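Long-range contact in probable TonB-dependent siderophore receptor PiuA (Acinetobacter baumannii, PDB 5FP1), which probably binds iron-chelating siderophores at the outer membrane as the first step of iron uptake, and may bind ferric enterobactin with micromolar affinity: residues N269-I274 and M291-K296. Numbering follows the deposited sequence.
With C8E ((hydroxyethyloxy)tri(ethyloxy)octane), chain J.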
ATOM      1  N   ASN A 269      -0.057   8.056  14.340  1.00 14.82           N
ATOM      2  CA  ASN A 269       0.685   6.821  14.377  1.00 15.48           C
ATOM      3  C   ASN A 269       1.986   6.969  15.150  1.00 16.43           C
ATOM      4  O   ASN A 269       2.729   7.919  14.914  1.00 16.90           O
ATOM      5  CB  ASN A 269       0.953   6.335  12.973  1.00 16.60           C
ATOM      6  CG  ASN A 269      -0.287   5.707  12.350  1.00 17.56           C
ATOM      7  OD1 ASN A 269      -0.598   4.534  12.574  1.00 17.25           O
ATOM      8  ND2 ASN A 269      -1.046   6.522  11.654  1.00 16.74           N
ATOM      9  N   HIS A 270       2.231   5.996  16.027  1.00 18.17           N
ATOM     10  CA  HIS A 270       3.467   5.904  16.800  1.00 18.17           C
ATOM     11  C   HIS A 270       4.001   4.515  16.614  1.00 20.10           C
ATOM     12  O   HIS A 270       3.235   3.539  16.706  1.00 21.44           O
ATOM     13  CB  HIS A 270       3.185   6.079  18.294  1.00 17.72           C
ATOM     14  CG  HIS A 270       2.556   7.375  18.669  1.00 22.52           C
ATOM     15  ND1 HIS A 270       3.268   8.399  19.260  1.00 22.88           N
ATOM     16  CD2 HIS A 270       1.270   7.806  18.591  1.00 23.01           C
ATOM     17  CE1 HIS A 270       2.454   9.411  19.508  1.00 26.03           C
ATOM     18  NE2 HIS A 270       1.239   9.081  19.101  1.00 23.58           N
ATOM     19  N   ILE A 271       5.309   4.392  16.371  1.00 18.23           N
ATOM     20  CA  ILE A 271       5.947   3.076  16.360  1.00 18.05           C
ATOM     21  C   ILE A 271       7.266   3.151  17.171  1.00 20.21           C
ATOM     22  O   ILE A 271       8.093   4.027  16.917  1.00 20.46           O
ATOM     23  CB  ILE A 271       6.318   2.601  14.923  1.00 20.02           C
ATOM     24  CG1 ILE A 271       5.111   2.652  13.980  1.00 22.91           C
ATOM     25  CG2 ILE A 271       6.910   1.176  14.962  1.00 24.76           C
ATOM     26  CD1 ILE A 271       5.435   2.343  12.527  1.00 24.61           C
ATOM     27  N   GLY A 272       7.439   2.220  18.097  1.00 18.25           N
ATOM     28  CA  GLY A 272       8.665   2.104  18.896  1.00 22.15           C
ATOM     29  C   GLY A 272       9.272   0.729  18.653  1.00 22.87           C
ATOM     30  O   GLY A 272       8.576  -0.285  18.731  1.00 23.12           O
ATOM     31  N   THR A 273      10.562   0.692  18.334  1.00 21.68           N
ATOM     32  CA  THR A 273      11.242  -0.561  17.990  1.00 21.99           C
ATOM     33  C   THR A 273      12.550  -0.718  18.770  1.00 24.57           C
ATOM     34  O   THR A 273      13.320   0.233  18.875  1.00 22.70           O
ATOM     35  CB  THR A 273      11.555  -0.602  16.492  1.00 26.19           C
ATOM     36  OG1 THR A 273      10.348  -0.378  15.744  1.00 31.70           O
ATOM     37  CG2 THR A 273      12.124  -1.917  16.096  1.00 34.78           C
ATOM     38  N   ILE A 274      12.783  -1.926  19.277  1.00 24.05           N
ATOM     39  CA  ILE A 274      14.066  -2.313  19.848  1.00 29.34           C
ATOM     40  C   ILE A 274      14.612  -3.533  19.117  1.00 21.13           C
ATOM     41  O   ILE A 274      14.006  -4.598  19.158  1.00 22.54           O
ATOM     42  CB  ILE A 274      13.945  -2.671  21.344  1.00 28.18           C
ATOM     43  CG1 ILE A 274      13.306  -1.520  22.124  1.00 35.57           C
ATOM     44  CG2 ILE A 274      15.337  -2.954  21.905  1.00 30.18           C
ATOM     45  CD1 ILE A 274      12.758  -1.933  23.472  1.00 41.86           C
ATOM     46  N   MET A 291       8.572  -4.644  18.451  1.00 21.67           N
ATOM     47  CA  MET A 291       7.919  -3.433  17.881  1.00 21.19           C
ATOM     48  C   MET A 291       6.581  -3.204  18.558  1.00 19.09           C
ATOM     49  O   MET A 291       5.797  -4.119  18.735  1.00 20.46           O
ATOM     50  CB  MET A 291       7.721  -3.497  16.358  1.00 22.93           C
ATOM     51  CG  MET A 291       6.629  -2.511  15.795  1.00 30.50           C
ATOM     52  SD  MET A 291       6.861  -2.428  14.005  1.00 51.20           S
ATOM     53  CE  MET A 291       5.264  -1.836  13.527  1.00 35.52           C
ATOM     54  N   TYR A 292       6.358  -1.963  18.952  1.00 18.83           N
ATOM     55  CA  TYR A 292       5.157  -1.551  19.629  1.00 22.88           C
ATOM     56  C   TYR A 292       4.531  -0.484  18.722  1.00 20.82           C
ATOM     57  O   TYR A 292       5.198   0.478  18.353  1.00 22.31           O
ATOM     58  CB  TYR A 292       5.517  -0.934  20.993  1.00 26.96           C
ATOM     59  CG  TYR A 292       6.290  -1.861  21.948  1.00 38.15           C
ATOM     60  CD1 TYR A 292       7.681  -2.027  21.841  1.00 42.91           C
ATOM     61  CD2 TYR A 292       5.627  -2.556  22.962  1.00 46.31           C
ATOM     62  CE1 TYR A 292       8.371  -2.865  22.697  1.00 40.13           C
ATOM     63  CE2 TYR A 292       6.312  -3.399  23.822  1.00 46.08           C
ATOM     64  CZ  TYR A 292       7.680  -3.540  23.682  1.00 44.67           C
ATOM     65  OH  TYR A 292       8.351  -4.369  24.535  1.00 58.36           O
ATOM     66  N   ALA A 293       3.276  -0.651  18.332  1.00 19.62           N
ATOM     67  CA  ALA A 293       2.655   0.323  17.430  1.00 19.29           C
ATOM     68  C   ALA A 293       1.328   0.793  17.977  1.00 18.66           C
ATOM     69  O   ALA A 293       0.549   0.008  18.504  1.00 20.65           O
ATOM     70  CB  ALA A 293       2.467  -0.250  16.033  1.00 22.63           C
ATOM     71  N   LYS A 294       1.066   2.082  17.833  1.00 16.61           N
ATOM     72  CA  LYS A 294      -0.224   2.639  18.208  1.00 19.00           C
ATOM     73  C   LYS A 294      -0.730   3.382  16.978  1.00 19.26           C
ATOM     74  O   LYS A 294       0.016   4.144  16.357  1.00 18.00           O
ATOM     75  CB  LYS A 294      -0.083   3.591  19.399  1.00 20.80           C
ATOM     76  CG  LYS A 294      -1.362   4.367  19.691  1.00 28.75           C
ATOM     77  CD  LYS A 294      -1.793   4.231  21.127  1.00 37.67           C
ATOM     78  CE  LYS A 294      -3.121   4.905  21.393  1.00 40.57           C
ATOM     79  NZ  LYS A 294      -3.964   3.976  22.183  1.00 34.29           N
ATOM     80  N   SER A 295      -1.971   3.129  16.589  1.00 17.78           N
ATOM     81  CA  SER A 295      -2.488   3.702  15.354  1.00 16.92           C
ATOM     82  C   SER A 295      -3.932   4.143  15.557  1.00 19.11           C
ATOM     83  O   SER A 295      -4.792   3.329  15.932  1.00 16.91           O
ATOM     84  CB  SER A 295      -2.405   2.666  14.217  1.00 19.88           C
ATOM     85  OG  SER A 295      -2.794   3.242  12.971  1.00 19.87           O
ATOM     86  N   LYS A 296      -4.184   5.430  15.320  1.00 17.74           N
ATOM     87  CA  LYS A 296      -5.521   6.005  15.427  1.00 17.85           C
ATOM     88  C   LYS A 296      -5.983   6.587  14.111  1.00 16.39           C
ATOM     89  O   LYS A 296      -5.192   7.126  13.352  1.00 16.36           O
ATOM     90  CB  LYS A 296      -5.537   7.103  16.505  1.00 19.58           C
ATOM     91  CG  LYS A 296      -5.071   6.571  17.850  1.00 26.09           C
ATOM     92  CD  LYS A 296      -5.026   7.633  18.949  1.00 33.24           C
ATOM     93  CE  LYS A 296      -6.420   8.098  19.301  1.00 45.98           C
ATOM     94  NZ  LYS A 296      -6.495   8.567  20.715  1.00 68.16           N
TER
HETATM   95  C1  C8E J1724      -2.497  -5.565  23.120  1.00 46.92           C
HETATM   96  C2  C8E J1724      -1.211  -5.392  22.344  1.00 48.56           C
HETATM   97  C3  C8E J1724      -0.399  -4.207  22.865  1.00 52.07           C
HETATM   98  C4  C8E J1724       0.587  -4.638  23.946  1.00 60.39           C
HETATM   99  C5  C8E J1724       1.349  -3.459  24.543  1.00 59.90           C
HETATM  100  C6  C8E J1724       2.074  -2.679  23.459  1.00 65.59           C
HETATM  101  C7  C8E J1724       1.194  -1.582  22.856  1.00 54.67           C
HETATM  102  C8  C8E J1724       2.042  -0.501  22.201  1.00 46.88           C
HETATM  103  O9  C8E J1724       1.529   0.772  22.593  1.00 50.76           O
HETATM  104  C10 C8E J1724       2.056   1.878  21.844  1.00 58.32           C
HETATM  105  C11 C8E J1724       3.564   1.781  21.609  1.00 57.13           C
HETATM  106  O12 C8E J1724       4.088   3.026  21.121  1.00 69.48           O
HETATM  107  O   HOH W   1      -3.936   6.021  10.849  1.00 15.86           O
HETATM  108  O   HOH W   2       1.466   2.920  13.678  1.00 25.68           O
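Ser295 holds OG anti to its backbone N (chi1 -175°), while the carboxamide of Asn269 lies beside its own backbone N (chi1 -77°), and the two side chains meet across neighbouring antiparallel strands of the TonB-dependent receptor β-barrel. Ser295 OG donates to Asn269 OD1 over a short 2.6 Å, tilted somewhat from the amide plane. Small and polar, serine suits this buried pair: the two backbones are not hydrogen-bonded to each other here, and the side chains supply the bond. Its hydroxyl also bonds to Thr105 of the plug. A water donates to the same OD1 and, at a longer distance, to Lys294 O; another accepts from Asn269 ND2 and donates to Lys296 O, so the amide is held at both ends.

Further along this inward face, Ile271 CG2 rests against the flank of the extended Met291 chain, 3.7 Å from both Met291 SD and CE, the two side chains crossing at a slant. The flexible thioether follows the branched isoleucine, and Ala293, opposite Ile271, is short enough to leave the plug loop at Asn103 in contact with all three.

The outward face bears His270, Tyr292 and Lys294. The start of a detergent's glycol head crosses Lys294 CB and Tyr292 CB, the latter 3.4 Å from C8E C11, while its octyl chain meets the tyrosine ring edge. The bent Lys294 chain carries its ammonium away from the neighbouring strand to salt bridges with Glu328 and Asp326; His270 bonds to Tyr221 and Glu268.

Gly272 and Tyr292 form a hydrogen-bonded pair, as do His270 and Lys294. Glycine brings no side chain beside the tyrosine, whose ring edge passes Gly272 O in plane, with Tyr292 CD1 3.7 Å from that oxygen.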